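Side-chain contacts in nucleoside-diphosphate-sugar epimerase (Pseudomonas aeruginosa, PDB 2X4G), which probably uses a nicotinamide adenine dinucleotide cofactor to act on nucleotide-linked sugars, with its exact reaction only inferred: residues Leu226-Ala229 against Leu230-Arg234; Gly308-Ala311 against Arg312-Gly316. One frame throughout, in Å; residues are numbered along the deposited sequence.

Contact 1. Residues Leu226-Ala229 against Leu230-Arg234; sequences LLMA and LERGR
L226, L227, M228 and A229 each accept a backbone hydrogen bond from the residue four places on, from L230 N to L226 O through to G233 N to A229 O, and so carry the last turn of helix 219-232 as far as G233, where the chain leaves helical angles. The final bond of the series, G233 N to A229 O, is 2.7 Å long, and its donor is tilted 28° from the carbonyl plane. Beside it R232 N, bonded to M228 O, makes a weak second bond to A229 O at 3.3 Å. On the outer face, M228 and R232 run side by side in the same direction. The sulfur SD of M228 comes to 4.0 Å from NH1 of R232, while CG of M228 lies over one face of the R232 guanidinium, displaced toward the rim. L227 and E231 form a similar pair: with CG of L227 anti to the backbone N (chi1 175°), its isobutyl group is brought alongside the glutamate, and CG of L227 is 4.0 Å from OE1 of E231. L226, A229 and L230 meet L122 of strand 121-124. The helix end thus supplies carbon and sulfur contacts to both charged side chains, while more distant parts of the chain fix their polar ends, E231 through OE2 by Y16 OH and R232 probably by the carbonyl of L315.

Contact 2. Residues Gly308-Ala311 against Arg312-Gly316; sequences GRKA and REELG
Residues 308-316 span the short helix 309-315 with its two flanking glycines, and side chains meet between its neighbouring turns where A311 and L315 pack on strand 238-247. A311 CB touches L315 CD1 at 4.0 Å; with CG of L315 anti to the carbonyl carbon (chi1 -48°), that methyl is folded back along the preceding turn. The same two residues reach L241 and Y239 of the strand. Next to them K310 and E314 cross at a slant: the extended lysine chain passes OE1 of E314, which is 3.9 Å from CG of K310. NZ of K310 is 5.3 Å from OE1 of E314, too far for contact, and instead forms a salt bridge with E237. OE1 of E314 forms a salt bridge with R234, and OE2 is bonded to Y239 OH. R309 brings its CB to 3.9 Å from OE1 of E313. E313 N and E314 N bond to R309 O and K310 O nearly straight, whereas L315 N binds A311 O at 2.7 Å from above the carbonyl plane, 37° out of it. Residues 312-315 form a wider pi-type turn. G308 occupies the N-cap position, and G316 leaves the helix with positive phi. This is a short surface helix laid on a strand of the mixed Rossmann-type sheet by A311 and L315, with K310, in a cation-pi contact, and E314 reaching Y239 of that strand.

Contact 1 closes helix 219-232, and contact 2 spans helix 309-315, whose C-terminal end faces it; the centres of the two contacts lie about 10 Å apart, on the same side of the chain's centre. The carbonyl O of L315 receives NH1 of R232 at 2.6 Å, probably as a hydrogen bond, and M228 SD packs against that same oxygen. Just beyond helix 219-232, R234 NH2 forms a salt bridge with E314 OE1 at 2.7 Å, while L315 CD2 rests 3.6 Å from G233 N. Arginines of contact 1 thus pair with acceptors of contact 2. Y239 joins them again, its OH bonded to both R234 N and E314 OE2.

Contact 1. Residues Leu226-Ala229 against Leu230-Arg234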
loop_
_atom_site.group_PDB
_atom_site.type_symbol
_atom_site.label_atom_id
_atom_site.label_comp_id
_atom_site.label_asym_id
_atom_site.label_seq_id
_atom_site.Cartn_x
_atom_site.Cartn_y
_atom_site.Cartn_z
ATOM N N LEU A 226 -0.770 31.309 13.233
ATOM C CA LEU A 226 -2.171 31.111 12.889
ATOM C C LEU A 226 -3.019 32.235 13.473
ATOM O O LEU A 226 -3.792 32.867 12.743
ATOM C CB LEU A 226 -2.686 29.741 13.367
ATOM C CG LEU A 226 -2.095 28.490 12.720
ATOM C CD1 LEU A 226 -2.736 27.262 13.314
ATOM C CD2 LEU A 226 -2.310 28.521 11.250
ATOM N N LEU A 227 -2.867 32.492 14.774
ATOM C CA LEU A 227 -3.599 33.594 15.414
ATOM C C LEU A 227 -3.364 34.890 14.637
ATOM O O LEU A 227 -4.295 35.675 14.425
ATOM C CB LEU A 227 -3.171 33.780 16.873
ATOM C CG LEU A 227 -3.763 34.981 17.645
ATOM C CD1 LEU A 227 -5.239 34.802 17.778
ATOM C CD2 LEU A 227 -3.129 35.134 19.025
ATOM N N MET A 228 -2.125 35.105 14.205
ATOM C CA MET A 228 -1.776 36.335 13.536
ATOM C C MET A 228 -2.408 36.446 12.156
ATOM O O MET A 228 -2.792 37.526 11.740
ATOM C CB MET A 228 -0.256 36.475 13.423
ATOM C CG MET A 228 0.444 36.898 14.703
ATOM S SD MET A 228 2.174 37.271 14.375
ATOM C CE MET A 228 2.940 36.305 15.675
ATOM N N ALA A 229 -2.481 35.343 11.425
ATOM C CA ALA A 229 -3.165 35.343 10.132
ATOM C C ALA A 229 -4.618 35.664 10.358
ATOM O O ALA A 229 -5.183 36.443 9.612
ATOM C CB ALA A 229 -3.044 33.989 9.445
ATOM N N LEU A 230 -5.201 35.062 11.397
ATOM C CA LEU A 230 -6.631 35.175 11.678
ATOM C C LEU A 230 -6.970 36.623 11.952
ATOM O O LEU A 230 -7.915 37.145 11.367
ATOM C CB LEU A 230 -7.049 34.289 12.862
ATOM C CG LEU A 230 -8.501 34.325 13.366
ATOM C CD1 LEU A 230 -9.432 33.629 12.415
ATOM C CD2 LEU A 230 -8.610 33.670 14.721
ATOM N N GLU A 231 -6.175 37.281 12.798
ATOM C CA GLU A 231 -6.436 38.674 13.152
ATOM C C GLU A 231 -6.058 39.633 12.040
ATOM O O GLU A 231 -6.705 40.656 11.906
ATOM C CB GLU A 231 -5.698 39.076 14.432
ATOM C CG GLU A 231 -6.178 38.361 15.690
ATOM C CD GLU A 231 -5.710 39.032 16.981
ATOM O OE1 GLU A 231 -4.529 38.869 17.360
ATOM O OE2 GLU A 231 -6.536 39.715 17.631
ATOM N N ARG A 232 -5.033 39.306 11.247
ATOM C CA ARG A 232 -4.368 40.303 10.371
ATOM C C ARG A 232 -4.306 40.013 8.882
ATOM O O ARG A 232 -4.033 40.914 8.114
ATOM C CB ARG A 232 -2.939 40.561 10.823
ATOM C CG ARG A 232 -2.845 41.230 12.167
ATOM C CD ARG A 232 -1.405 41.400 12.626
ATOM N NE ARG A 232 -1.339 41.489 14.084
ATOM C CZ ARG A 232 -0.229 41.350 14.814
ATOM N NH1 ARG A 232 0.942 41.102 14.241
ATOM N NH2 ARG A 232 -0.293 41.457 16.135
ATOM N N GLY A 233 -4.537 38.780 8.458
ATOM C CA GLY A 233 -4.476 38.466 7.033
ATOM C C GLY A 233 -5.529 39.158 6.182
ATOM O O GLY A 233 -6.608 39.500 6.664
ATOM N N ARG A 234 -5.208 39.378 4.911
ATOM C CA ARG A 234 -6.210 39.812 3.946
ATOM C C ARG A 234 -7.118 38.627 3.549
ATOM O O ARG A 234 -6.663 37.504 3.293
ATOM C CB ARG A 234 -5.560 40.445 2.708
ATOM C CG ARG A 234 -4.671 41.661 3.023
ATOM C CD ARG A 234 -4.372 42.548 1.796
ATOM N NE ARG A 234 -4.216 41.780 0.547
ATOM C CZ ARG A 234 -3.110 41.139 0.156
ATOM N NH1 ARG A 234 -3.105 40.486 -0.996
ATOM N NH2 ARG A 234 -2.011 41.128 0.902
#

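Contact 2. Residues Gly308-Ala311 against Arg312-Gly316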
loop_
_atom_site.group_PDB
_atom_site.type_symbol
_atom_site.label_atom_id
_atom_site.label_comp_id
_atom_site.label_asym_id
_atom_site.label_seq_id
_atom_site.Cartn_x
_atom_site.Cartn_y
_atom_site.Cartn_z
ATOM N N GLY A 308 9.067 32.889 3.566
ATOM C CA GLY A 308 8.260 33.470 4.641
ATOM C C GLY A 308 8.011 34.971 4.625
ATOM O O GLY A 308 7.478 35.506 5.589
ATOM N N ARG A 309 8.348 35.650 3.538
ATOM C CA ARG A 309 8.286 37.119 3.496
ATOM C C ARG A 309 6.886 37.722 3.642
ATOM O O ARG A 309 6.716 38.757 4.297
ATOM C CB ARG A 309 8.892 37.638 2.190
ATOM C CG ARG A 309 10.424 37.589 2.115
ATOM C CD ARG A 309 10.866 37.601 0.638
ATOM N NE ARG A 309 12.196 38.179 0.419
ATOM C CZ ARG A 309 12.742 38.350 -0.786
ATOM N NH1 ARG A 309 12.080 37.967 -1.883
ATOM N NH2 ARG A 309 13.959 38.893 -0.901
ATOM N N LYS A 310 5.893 37.106 3.001
ATOM C CA LYS A 310 4.538 37.655 3.008
ATOM C C LYS A 310 4.071 37.740 4.446
ATOM O O LYS A 310 3.668 38.809 4.882
ATOM C CB LYS A 310 3.583 36.799 2.183
ATOM C CG LYS A 310 2.196 37.391 1.986
ATOM C CD LYS A 310 1.384 36.522 1.034
ATOM C CE LYS A 310 0.004 37.102 0.715
ATOM N NZ LYS A 310 -0.817 36.224 -0.200
ATOM N N ALA A 311 4.155 36.632 5.186
ATOM C CA ALA A 311 3.751 36.616 6.609
ATOM C C ALA A 311 4.488 37.672 7.446
ATOM O O ALA A 311 3.893 38.343 8.290
ATOM C CB ALA A 311 3.976 35.239 7.218
ATOM N N ARG A 312 5.785 37.803 7.216
ATOM C CA ARG A 312 6.587 38.751 7.939
ATOM C C ARG A 312 6.162 40.194 7.723
ATOM O O ARG A 312 5.993 40.934 8.677
ATOM C CB ARG A 312 8.037 38.616 7.505
ATOM C CG ARG A 312 8.975 39.518 8.276
ATOM C CD ARG A 312 10.382 39.364 7.803
ATOM N NE ARG A 312 11.284 39.442 8.940
ATOM C CZ ARG A 312 12.096 38.472 9.331
ATOM N NH1 ARG A 312 12.160 37.321 8.670
ATOM N NH2 ARG A 312 12.863 38.660 10.393
ATOM N N GLU A 313 6.015 40.595 6.467
ATOM C CA GLU A 313 5.689 41.977 6.140
ATOM C C GLU A 313 4.237 42.321 6.500
ATOM O O GLU A 313 3.967 43.357 7.088
ATOM C CB GLU A 313 5.987 42.235 4.662
ATOM C CG GLU A 313 7.493 42.026 4.327
ATOM C CD GLU A 313 7.874 42.415 2.879
ATOM O OE1 GLU A 313 8.307 41.508 2.116
ATOM O OE2 GLU A 313 7.749 43.618 2.518
ATOM N N GLU A 314 3.314 41.426 6.191
ATOM C CA GLU A 314 1.912 41.680 6.445
ATOM C C GLU A 314 1.511 41.358 7.865
ATOM O O GLU A 314 0.838 42.150 8.501
ATOM C CB GLU A 314 1.053 40.880 5.476
ATOM C CG GLU A 314 1.413 41.168 4.022
ATOM C CD GLU A 314 0.265 40.976 3.046
ATOM O OE1 GLU A 314 0.547 40.966 1.827
ATOM O OE2 GLU A 314 -0.907 40.831 3.474
ATOM N N LEU A 315 1.922 40.203 8.369
ATOM C CA LEU A 315 1.440 39.739 9.686
ATOM C C LEU A 315 2.324 40.155 10.850
ATOM O O LEU A 315 1.879 40.148 11.986
ATOM C CB LEU A 315 1.243 38.218 9.709
ATOM C CG LEU A 315 0.454 37.672 8.516
ATOM C CD1 LEU A 315 0.347 36.160 8.558
ATOM C CD2 LEU A 315 -0.920 38.331 8.463
ATOM N N GLY A 316 3.558 40.546 10.565
ATOM C CA GLY A 316 4.557 40.716 11.599
ATOM C C GLY A 316 5.130 39.377 12.047
ATOM O O GLY A 316 5.863 39.308 13.035
#